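PDB 4WES: nitrogenase molybdenum-iron protein beta chain from Clostridium pasteurianum, which forms, with the alpha chain, the molybdenum-iron component of nitrogenase, which reduces dinitrogen to ammonia, and shares an [8Fe-7S] cluster with that chain. Local coordinates for residues T22-G27 and S141-H146; P40-S45 and H103-S108; T137-Y142 and F150-Q155. One frame throughout, in Å; residues are numbered along the deposited sequence.

Contact 1: T22-G27 and S141-H146; sequences TCQPVG and SYVGSH. With CLF (Fe(8)-S(7) cluster), chain H.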
loop_
_atom_site.group_PDB
_atom_site.type_symbol
_atom_site.label_atom_id
_atom_site.label_comp_id
_atom_site.label_asym_id
_atom_site.label_seq_id
_atom_site.Cartn_x
_atom_site.Cartn_y
_atom_site.Cartn_z
ATOM N N THR B 22 4.293 -24.558 -8.200
ATOM C CA THR B 22 3.744 -25.734 -7.570
ATOM C C THR B 22 3.306 -26.719 -8.687
ATOM O O THR B 22 3.693 -26.517 -9.830
ATOM C CB THR B 22 2.645 -25.386 -6.551
ATOM O OG1 THR B 22 2.340 -26.584 -5.844
ATOM C CG2 THR B 22 1.412 -24.756 -7.157
ATOM N N CYS B 23 2.627 -27.796 -8.324
ATOM C CA CYS B 23 2.357 -28.852 -9.307
ATOM C C CYS B 23 1.114 -28.598 -10.139
ATOM O O CYS B 23 0.218 -27.808 -9.804
ATOM C CB CYS B 23 2.290 -30.227 -8.640
ATOM S SG CYS B 23 1.122 -30.402 -7.263
ATOM N N GLN B 24 1.011 -29.342 -11.238
ATOM C CA GLN B 24 -0.080 -29.184 -12.211
ATOM C C GLN B 24 -1.502 -29.113 -11.637
ATOM O O GLN B 24 -2.267 -28.257 -12.116
ATOM C CB GLN B 24 -0.100 -30.326 -13.256
ATOM C CG GLN B 24 1.070 -30.324 -14.207
ATOM C CD GLN B 24 0.711 -30.908 -15.567
ATOM O OE1 GLN B 24 -0.461 -30.934 -15.973
ATOM N NE2 GLN B 24 1.733 -31.298 -16.303
ATOM N N PRO B 25 -1.914 -30.018 -10.736
ATOM C CA PRO B 25 -3.363 -30.142 -10.527
ATOM C C PRO B 25 -4.092 -28.887 -10.080
ATOM O O PRO B 25 -5.226 -28.679 -10.519
ATOM C CB PRO B 25 -3.472 -31.302 -9.549
ATOM C CG PRO B 25 -2.248 -32.167 -9.880
ATOM C CD PRO B 25 -1.173 -31.142 -10.095
ATOM N N VAL B 26 -3.512 -28.062 -9.204
ATOM C CA VAL B 26 -4.262 -26.868 -8.801
ATOM C C VAL B 26 -4.550 -25.963 -10.009
ATOM O O VAL B 26 -5.561 -25.249 -10.006
ATOM C CB VAL B 26 -3.591 -26.081 -7.661
ATOM C CG1 VAL B 26 -2.347 -25.317 -8.108
ATOM C CG2 VAL B 26 -4.594 -25.149 -6.997
ATOM N N GLY B 27 -3.666 -25.947 -10.996
ATOM C CA GLY B 27 -3.943 -25.161 -12.194
ATOM C C GLY B 27 -5.148 -25.671 -12.951
ATOM O O GLY B 27 -5.924 -24.890 -13.483
ATOM N N SER B 141 2.094 -34.423 -12.110
ATOM C CA SER B 141 2.732 -33.348 -11.356
ATOM C C SER B 141 4.249 -33.303 -11.503
ATOM O O SER B 141 4.884 -32.292 -11.146
ATOM C CB SER B 141 2.374 -33.442 -9.883
ATOM O OG SER B 141 2.466 -34.739 -9.384
ATOM N N TYR B 142 4.829 -34.383 -11.991
ATOM C CA TYR B 142 6.240 -34.434 -12.301
ATOM C C TYR B 142 6.574 -33.806 -13.656
ATOM O O TYR B 142 7.731 -33.797 -14.033
ATOM C CB TYR B 142 6.722 -35.869 -12.187
ATOM C CG TYR B 142 5.865 -36.897 -12.870
ATOM C CD1 TYR B 142 4.950 -37.641 -12.139
ATOM C CD2 TYR B 142 5.956 -37.157 -14.231
ATOM C CE1 TYR B 142 4.161 -38.597 -12.744
ATOM C CE2 TYR B 142 5.191 -38.129 -14.845
ATOM C CZ TYR B 142 4.297 -38.874 -14.086
ATOM O OH TYR B 142 3.513 -39.846 -14.671
ATOM N N VAL B 143 5.588 -33.279 -14.382
ATOM C CA VAL B 143 5.815 -32.521 -15.590
ATOM C C VAL B 143 5.393 -31.078 -15.358
ATOM O O VAL B 143 4.276 -30.799 -14.889
ATOM C CB VAL B 143 5.021 -33.106 -16.774
ATOM C CG1 VAL B 143 5.168 -32.234 -18.011
ATOM C CG2 VAL B 143 5.428 -34.549 -17.035
ATOM N N GLY B 144 6.254 -30.139 -15.680
ATOM C CA GLY B 144 5.818 -28.741 -15.695
ATOM C C GLY B 144 5.477 -28.220 -14.330
ATOM O O GLY B 144 6.178 -28.511 -13.353
ATOM N N SER B 145 4.430 -27.412 -14.268
ATOM C CA SER B 145 3.984 -26.751 -13.063
ATOM C C SER B 145 2.473 -26.601 -13.112
ATOM O O SER B 145 1.795 -27.066 -14.017
ATOM C CB SER B 145 4.614 -25.374 -12.921
ATOM O OG SER B 145 4.045 -24.493 -13.904
ATOM N N HIS B 146 1.946 -25.889 -12.112
ATOM C CA HIS B 146 0.537 -25.522 -12.094
ATOM C C HIS B 146 0.129 -24.786 -13.368
ATOM O O HIS B 146 -1.043 -24.889 -13.793
ATOM C CB HIS B 146 0.248 -24.677 -10.844
ATOM C CG HIS B 146 1.019 -23.412 -10.789
ATOM N ND1 HIS B 146 2.366 -23.366 -10.500
ATOM C CD2 HIS B 146 0.629 -22.139 -11.032
ATOM C CE1 HIS B 146 2.761 -22.113 -10.582
ATOM N NE2 HIS B 146 1.725 -21.348 -10.885
HETATM FE FE1 CLF H . 0.241 -38.008 -2.694
HETATM FE FE2 CLF H . -0.955 -35.818 -2.781
HETATM FE FE3 CLF H . -0.201 -36.706 -0.275
HETATM FE FE4 CLF H . 1.591 -35.838 -2.116
HETATM S S1 CLF H . 0.891 -36.398 -4.329
HETATM S S2A CLF H . -1.817 -37.626 -1.663
HETATM S S4A CLF H . -0.003 -34.580 -1.082
HETATM S S3A CLF H . 1.747 -37.815 -0.924
HETATM FE FE5 CLF H . 2.623 -33.391 -4.317
HETATM FE FE6 CLF H . 1.931 -35.051 -7.454
HETATM FE FE7 CLF H . 1.150 -32.598 -6.488
HETATM FE FE8 CLF H . -0.241 -34.536 -5.244
HETATM S S2B CLF H . 3.267 -33.494 -6.431
HETATM S S3B CLF H . -0.212 -34.181 -7.490
HETATM S S4B CLF H . 0.488 -32.560 -4.276
HETATM O O HOH W 1 3.676 -30.045 -12.109
#
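Val143 O receives the side-chain amide of Gln24. The bond from Gln24 NE2 to Val143 O is 3.0 Å long and nearly straight, 164° at the hydrogen. Val143 O lies in the amide plane of Gln24, while NE2 stands above the carbonyl plane of Val143. Water 1 comes to the same oxygen, 2.9 Å from Val143 O. This water accepts a bond from Gln24 N and also lies 2.7 Å from Ser141 O. It bridges Gln24 N to Ser141 O and Val143 O. The far end of the Gln24 amide is also held, since OE1 takes a bond from Asn152 ND2.

A second pair of bonds joins Thr22 and His146. His146 N donates to Thr22 O at 2.9 Å. Thr22 N returns a bond to His146 ND1 at 3.2 Å and 170°, tilted from the ring plane. The first torsion of His146 (chi1 61°) sets CG between the backbone N and the carbonyl carbon, which turns the ring to Thr22. Asp320 binds NE2, so the ring is fixed at both nitrogens. Thr22 CG2 packs by the ring, the two side chains crossing at about a right angle.

Both segments deliver ligands to the [8Fe-7S] cluster. Cys23 SG binds iron FE7 at 2.3 Å. Ser141 OG, in one of two deposited conformers, binds iron FE6 at 2.0 Å. In this conformer Cys23 CB is 3.4 Å from Ser141 CB.

Ser145 is the N-cap of helix 146-161, its OG bound to Val147 N and also hydrogen-bonded to Thr345 OG1. The beginnings of helices 24-33 and 146-161 thus meet here. Helix 46-60 packs on Cys23, Pro25 and Val26, and Tyr82 of the alpha chain packs on Thr22 and Val26.

Contact 2: P40-S45 and H103-S108; sequences PHSHGS and HTTCLS. With CLF (Fe(8)-S(7) cluster), chain H.
Backbone bonds join His103 to both His41 and His43, as neighbouring parallel strands 38-43 and 99-104 do. His103 N donates to His41 O at 2.9 Å, and His43 N donates to His103 O at 2.9 Å.

One side-chain bond extends the pairing. Ser108 OG, in one of its two conformers, donates to His43 O at 2.7 Å. Ser108 OG also accepts from Thr105 N, 3.1 Å away and on a straight line. Thr105 OG1 accepts from Leu107 N, and Thr105 with Ser108 forms a capping box at the start of helix 106-111.

Ring contacts come next. Ser42 CA lies over a face of the His103 ring as a CH-pi contact, 4.0 Å from the centroid. His41 O lies over a face too, offset toward the rim.

Two waters bridge the segments. Water 2, in the plane of the His103 ring, links NE2 to Ser42 OG. Water 3 links Ser45 N to Thr105 OG1.

Cys106 SG binds iron FE6 of the cluster at 2.4 Å, and Ser45 OG lies 3.1 Å from cluster sulfur S2A. With Cys106 in the first turn, the positive end of the helix dipole probably helps to stabilise negative charge on the cluster.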
loop_
_atom_site.group_PDB
_atom_site.type_symbol
_atom_site.label_atom_id
_atom_site.label_comp_id
_atom_site.label_asym_id
_atom_site.label_seq_id
_atom_site.Cartn_x
_atom_site.Cartn_y
_atom_site.Cartn_z
ATOM N N PRO B 40 -14.800 -29.486 -10.068
ATOM C CA PRO B 40 -13.511 -30.121 -10.347
ATOM C C PRO B 40 -13.389 -31.430 -9.573
ATOM O O PRO B 40 -13.864 -31.519 -8.426
ATOM C CB PRO B 40 -12.475 -29.111 -9.830
ATOM C CG PRO B 40 -13.232 -27.815 -9.686
ATOM C CD PRO B 40 -14.635 -28.220 -9.325
ATOM N N HIS B 41 -12.731 -32.425 -10.185
ATOM C CA HIS B 41 -12.515 -33.717 -9.559
ATOM C C HIS B 41 -11.077 -34.126 -9.673
ATOM O O HIS B 41 -10.513 -34.171 -10.768
ATOM C CB HIS B 41 -13.376 -34.800 -10.208
ATOM C CG HIS B 41 -13.254 -36.117 -9.532
ATOM N ND1 HIS B 41 -13.892 -36.404 -8.351
ATOM C CD2 HIS B 41 -12.460 -37.183 -9.817
ATOM C CE1 HIS B 41 -13.528 -37.608 -7.963
ATOM N NE2 HIS B 41 -12.671 -38.106 -8.832
ATOM N N SER B 42 -10.465 -34.397 -8.513
ATOM C CA SER B 42 -9.072 -34.812 -8.431
ATOM C C SER B 42 -8.979 -36.323 -8.360
ATOM O O SER B 42 -9.362 -36.950 -7.370
ATOM C CB SER B 42 -8.480 -34.193 -7.180
ATOM O OG SER B 42 -7.116 -34.567 -7.018
ATOM N N HIS B 43 -8.497 -36.938 -9.444
ATOM C CA HIS B 43 -8.423 -38.381 -9.501
ATOM C C HIS B 43 -7.054 -38.859 -8.966
ATOM O O HIS B 43 -6.064 -38.946 -9.689
ATOM C CB HIS B 43 -8.661 -38.852 -10.950
ATOM C CG HIS B 43 -8.653 -40.329 -11.106
ATOM N ND1 HIS B 43 -9.601 -41.144 -10.527
ATOM C CD2 HIS B 43 -7.831 -41.133 -11.812
ATOM C CE1 HIS B 43 -9.350 -42.391 -10.870
ATOM N NE2 HIS B 43 -8.287 -42.413 -11.658
ATOM N N GLY B 44 -7.013 -39.120 -7.680
ATOM C CA GLY B 44 -5.806 -39.514 -6.989
ATOM C C GLY B 44 -6.100 -39.752 -5.521
ATOM O O GLY B 44 -7.236 -39.889 -5.111
ATOM N N SER B 45 -5.033 -39.776 -4.719
ATOM C CA SER B 45 -5.188 -39.779 -3.284
ATOM C C SER B 45 -5.658 -38.398 -2.834
ATOM O O SER B 45 -5.313 -37.373 -3.438
ATOM C CB SER B 45 -3.848 -40.173 -2.618
ATOM O OG SER B 45 -3.884 -39.949 -1.226
ATOM N N HIS B 103 -9.205 -34.069 -13.328
ATOM C CA HIS B 103 -7.787 -34.016 -13.589
ATOM C C HIS B 103 -7.126 -35.129 -12.756
ATOM O O HIS B 103 -7.811 -35.814 -11.974
ATOM C CB HIS B 103 -7.204 -32.625 -13.264
ATOM C CG HIS B 103 -7.361 -32.222 -11.824
ATOM N ND1 HIS B 103 -8.380 -31.415 -11.374
ATOM C CD2 HIS B 103 -6.652 -32.563 -10.718
ATOM C CE1 HIS B 103 -8.246 -31.244 -10.063
ATOM N NE2 HIS B 103 -7.218 -31.943 -9.645
ATOM N N THR B 104 -5.824 -35.339 -12.969
ATOM C CA THR B 104 -5.153 -36.477 -12.362
ATOM C C THR B 104 -4.024 -36.001 -11.453
ATOM O O THR B 104 -3.794 -34.824 -11.309
ATOM C CB THR B 104 -4.676 -37.450 -13.434
ATOM O OG1 THR B 104 -3.759 -36.768 -14.284
ATOM C CG2 THR B 104 -5.851 -37.990 -14.240
ATOM N N THR B 105 -3.343 -36.940 -10.844
ATOM C CA THR B 105 -2.219 -36.648 -9.969
ATOM C C THR B 105 -1.020 -37.477 -10.352
ATOM O O THR B 105 -1.122 -38.365 -11.180
ATOM C CB THR B 105 -2.539 -36.898 -8.478
ATOM O OG1 THR B 105 -2.566 -38.297 -8.204
ATOM C CG2 THR B 105 -3.864 -36.254 -8.046
ATOM N N CYS B 106 0.124 -37.226 -9.704
ATOM C CA CYS B 106 1.257 -38.110 -9.948
ATOM C C CYS B 106 0.939 -39.576 -9.660
ATOM O O CYS B 106 1.534 -40.449 -10.288
ATOM C CB CYS B 106 2.439 -37.691 -9.090
ATOM S SG CYS B 106 2.090 -37.410 -7.329
ATOM N N LEU B 107 0.017 -39.857 -8.734
ATOM C CA LEU B 107 -0.310 -41.245 -8.412
ATOM C C LEU B 107 -1.016 -41.917 -9.585
ATOM O O LEU B 107 -0.585 -42.980 -10.061
ATOM C CB LEU B 107 -1.221 -41.293 -7.198
ATOM C CG LEU B 107 -1.649 -42.676 -6.737
ATOM C CD1 LEU B 107 -0.481 -43.648 -6.569
ATOM C CD2 LEU B 107 -2.470 -42.603 -5.471
ATOM N N SER B 108 -2.115 -41.323 -10.055
ATOM C CA SER B 108 -2.848 -41.967 -11.133
ATOM C C SER B 108 -2.043 -41.977 -12.435
ATOM O O SER B 108 -2.196 -42.913 -13.233
ATOM C CB SER B 108 -4.224 -41.336 -11.280
ATOM O OG SER B 108 -4.164 -39.916 -11.271
HETATM FE FE1 CLF H . 0.241 -38.008 -2.694
HETATM FE FE2 CLF H . -0.955 -35.818 -2.781
HETATM FE FE3 CLF H . -0.201 -36.706 -0.275
HETATM FE FE4 CLF H . 1.591 -35.838 -2.116
HETATM S S1 CLF H . 0.891 -36.398 -4.329
HETATM S S2A CLF H . -1.817 -37.626 -1.663
HETATM S S4A CLF H . -0.003 -34.580 -1.082
HETATM S S3A CLF H . 1.747 -37.815 -0.924
HETATM FE FE5 CLF H . 2.623 -33.391 -4.317
HETATM FE FE6 CLF H . 1.931 -35.051 -7.454
HETATM FE FE7 CLF H . 1.150 -32.598 -6.488
HETATM FE FE8 CLF H . -0.241 -34.536 -5.244
HETATM S S2B CLF H . 3.267 -33.494 -6.431
HETATM S S3B CLF H . -0.212 -34.181 -7.490
HETATM S S4B CLF H . 0.488 -32.560 -4.276
HETATM O O HOH W 2 -6.172 -32.112 -7.024
HETATM O O HOH W 3 -2.443 -38.679 -5.453
#

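Contact 3: T137-Y142 and F150-Q155; sequences TNTPSY and FANMVQ. With CLF (Fe(8)-S(7) cluster), chain H.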
loop_
_atom_site.group_PDB
_atom_site.type_symbol
_atom_site.label_atom_id
_atom_site.label_comp_id
_atom_site.label_asym_id
_atom_site.label_seq_id
_atom_site.Cartn_x
_atom_site.Cartn_y
_atom_site.Cartn_z
ATOM N N THR B 137 -8.733 -34.125 -18.166
ATOM C CA THR B 137 -7.394 -33.952 -18.676
ATOM C C THR B 137 -6.436 -34.809 -17.847
ATOM O O THR B 137 -6.844 -35.408 -16.868
ATOM C CB THR B 137 -6.949 -32.483 -18.704
ATOM O OG1 THR B 137 -5.702 -32.379 -19.383
ATOM C CG2 THR B 137 -6.837 -31.914 -17.334
ATOM N N ASN B 138 -5.191 -34.898 -18.307
ATOM C CA ASN B 138 -4.123 -35.614 -17.601
ATOM C C ASN B 138 -3.091 -34.608 -17.140
ATOM O O ASN B 138 -2.570 -33.821 -17.952
ATOM C CB ASN B 138 -3.466 -36.657 -18.525
ATOM C CG ASN B 138 -4.435 -37.737 -18.935
ATOM O OD1 ASN B 138 -5.150 -37.613 -19.958
ATOM N ND2 ASN B 138 -4.516 -38.789 -18.136
ATOM N N THR B 139 -2.810 -34.614 -15.850
ATOM C CA THR B 139 -1.994 -33.585 -15.190
ATOM C C THR B 139 -0.918 -34.192 -14.285
ATOM O O THR B 139 -0.941 -34.022 -13.071
ATOM C CB THR B 139 -2.908 -32.615 -14.421
ATOM O OG1 THR B 139 -3.836 -33.333 -13.605
ATOM C CG2 THR B 139 -3.687 -31.740 -15.375
ATOM N N PRO B 140 0.053 -34.883 -14.890
ATOM C CA PRO B 140 1.165 -35.420 -14.093
ATOM C C PRO B 140 1.978 -34.337 -13.429
ATOM O O PRO B 140 2.524 -33.464 -14.082
ATOM C CB PRO B 140 2.001 -36.166 -15.117
ATOM C CG PRO B 140 1.718 -35.480 -16.424
ATOM C CD PRO B 140 0.250 -35.093 -16.329
ATOM N N SER B 141 2.094 -34.423 -12.110
ATOM C CA SER B 141 2.732 -33.348 -11.356
ATOM C C SER B 141 4.249 -33.303 -11.503
ATOM O O SER B 141 4.884 -32.292 -11.146
ATOM C CB SER B 141 2.374 -33.442 -9.883
ATOM O OG SER B 141 2.466 -34.739 -9.384
ATOM N N TYR B 142 4.829 -34.383 -11.991
ATOM C CA TYR B 142 6.240 -34.434 -12.301
ATOM C C TYR B 142 6.574 -33.806 -13.656
ATOM O O TYR B 142 7.731 -33.797 -14.033
ATOM C CB TYR B 142 6.722 -35.869 -12.187
ATOM C CG TYR B 142 5.865 -36.897 -12.870
ATOM C CD1 TYR B 142 4.950 -37.641 -12.139
ATOM C CD2 TYR B 142 5.956 -37.157 -14.231
ATOM C CE1 TYR B 142 4.161 -38.597 -12.744
ATOM C CE2 TYR B 142 5.191 -38.129 -14.845
ATOM C CZ TYR B 142 4.297 -38.874 -14.086
ATOM O OH TYR B 142 3.513 -39.846 -14.671
ATOM N N PHE B 150 -3.107 -25.880 -15.764
ATOM C CA PHE B 150 -4.101 -24.984 -16.342
ATOM C C PHE B 150 -4.192 -25.231 -17.854
ATOM O O PHE B 150 -5.278 -25.393 -18.421
ATOM C CB PHE B 150 -3.743 -23.548 -16.003
ATOM C CG PHE B 150 -4.717 -22.532 -16.556
ATOM C CD1 PHE B 150 -5.728 -22.019 -15.769
ATOM C CD2 PHE B 150 -4.583 -22.065 -17.841
ATOM C CE1 PHE B 150 -6.608 -21.090 -16.262
ATOM C CE2 PHE B 150 -5.475 -21.131 -18.355
ATOM C CZ PHE B 150 -6.464 -20.615 -17.546
ATOM N N ALA B 151 -3.041 -25.222 -18.522
ATOM C CA ALA B 151 -3.029 -25.385 -19.969
ATOM C C ALA B 151 -3.682 -26.673 -20.392
ATOM O O ALA B 151 -4.420 -26.714 -21.408
ATOM C CB ALA B 151 -1.621 -25.326 -20.507
ATOM N N ASN B 152 -3.384 -27.744 -19.671
ATOM C CA ASN B 152 -3.941 -29.057 -19.959
ATOM C C ASN B 152 -5.462 -29.115 -19.747
ATOM O O ASN B 152 -6.199 -29.664 -20.579
ATOM C CB ASN B 152 -3.227 -30.140 -19.118
ATOM C CG ASN B 152 -1.875 -30.476 -19.663
ATOM O OD1 ASN B 152 -1.617 -30.331 -20.856
ATOM N ND2 ASN B 152 -0.990 -30.921 -18.803
ATOM N N MET B 153 -5.966 -28.479 -18.703
ATOM C CA MET B 153 -7.399 -28.468 -18.478
ATOM C C MET B 153 -8.088 -27.718 -19.619
ATOM O O MET B 153 -9.172 -28.113 -20.059
ATOM C CB MET B 153 -7.744 -27.830 -17.124
ATOM C CG MET B 153 -9.217 -27.990 -16.727
ATOM S SD MET B 153 -9.678 -29.648 -16.150
ATOM C CE MET B 153 -10.401 -30.336 -17.587
ATOM N N VAL B 154 -7.493 -26.614 -20.084
ATOM C CA VAL B 154 -8.097 -25.890 -21.218
ATOM C C VAL B 154 -8.141 -26.792 -22.443
ATOM O O VAL B 154 -9.149 -26.831 -23.177
ATOM C CB VAL B 154 -7.349 -24.570 -21.490
ATOM C CG1 VAL B 154 -7.926 -23.857 -22.680
ATOM C CG2 VAL B 154 -7.396 -23.654 -20.266
ATOM N N GLN B 155 -7.065 -27.526 -22.707
ATOM C CA GLN B 155 -7.089 -28.518 -23.745
ATOM C C GLN B 155 -8.207 -29.536 -23.567
ATOM O O GLN B 155 -8.909 -29.899 -24.548
ATOM C CB GLN B 155 -5.741 -29.238 -23.851
ATOM C CG GLN B 155 -5.750 -30.222 -25.008
ATOM C CD GLN B 155 -4.590 -31.142 -24.999
ATOM O OE1 GLN B 155 -4.290 -31.772 -23.988
ATOM N NE2 GLN B 155 -3.893 -31.206 -26.126
HETATM FE FE1 CLF H . 0.241 -38.008 -2.694
HETATM FE FE2 CLF H . -0.955 -35.818 -2.781
HETATM FE FE3 CLF H . -0.201 -36.706 -0.275
HETATM FE FE4 CLF H . 1.591 -35.838 -2.116
HETATM S S1 CLF H . 0.891 -36.398 -4.329
HETATM S S2A CLF H . -1.817 -37.626 -1.663
HETATM S S4A CLF H . -0.003 -34.580 -1.082
HETATM S S3A CLF H . 1.747 -37.815 -0.924
HETATM FE FE5 CLF H . 2.623 -33.391 -4.317
HETATM FE FE6 CLF H . 1.931 -35.051 -7.454
HETATM FE FE7 CLF H . 1.150 -32.598 -6.488
HETATM FE FE8 CLF H . -0.241 -34.536 -5.244
HETATM S S2B CLF H . 3.267 -33.494 -6.431
HETATM S S3B CLF H . -0.212 -34.181 -7.490
HETATM S S4B CLF H . 0.488 -32.560 -4.276
HETATM O O HOH W 4 -6.064 -32.745 -22.077
#
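The flat amide of Asn152 comes close to Asn138, with ND2 3.4 Å from Asn138 O. The angle is poor and this is not a hydrogen bond. Asn152 ND2 has its partner in Gln24 OE1 instead. The other flat group, the Tyr142 ring, lies further along the loop and does not reach the helix. Pro140 CB sits over one of its faces, offset toward the rim, and helix 106-111 packs on the ring.

The setting is a beta-alpha unit of a parallel alpha/beta domain. Strand 133-136 ends, the loop runs on to the cluster at Ser141, and helix 146-161 turns back against the beginning of the loop.

Thr137 carries most of the packing. Its methyl CG2 rests on the helix backbone, 3.7 Å from Met153 CA. Met153 is bent at its second and third torsions (chi2 75°, chi3 -99°). The bends bring SD and CE beside the same methyl, with Met153 SD 3.8 Å from Thr137 CG2. Met153 also touches Ala28 and Ala31 of helix 24-33.

Thr139 adds a lighter contact. Its CG2 is 4.1 Å from Asn152 CB, and the two side chains run antiparallel past one another. Thr139 OG1 is bound to Thr104 O, and Asn138 ND2 to Glu109 OE2. These two bonds tie the loop to strand 99-104 and to helix 106-111.

Thr137 OG1 lies 3.0 Å from Asn152 O, at best a weak bond. Water 4 stands 2.7 Å from Thr137 OG1 and donates to Gln155 OE1 at 2.8 Å.

In the fold
All three contacts adjoin the [8Fe-7S] cluster and are close together. The centre of contact 1 is about 8 Å from that of contact 3 and about 11 Å from that of contact 2. The centres of contacts 2 and 3 are also about 11 Å apart. Contacts 1 and 3 share Ser141 and Tyr142, and the Gln24 to Asn152 bond joins them further. Thr139 ties contact 3 to contact 2 through Thr104. Contacts 1 and 2 converge on iron FE6, which both Ser141 and Cys106 bind. Pro25 of contact 1 also packs on His103 of contact 2. Cys48, in helix 46-60, is the remaining ligand from this chain.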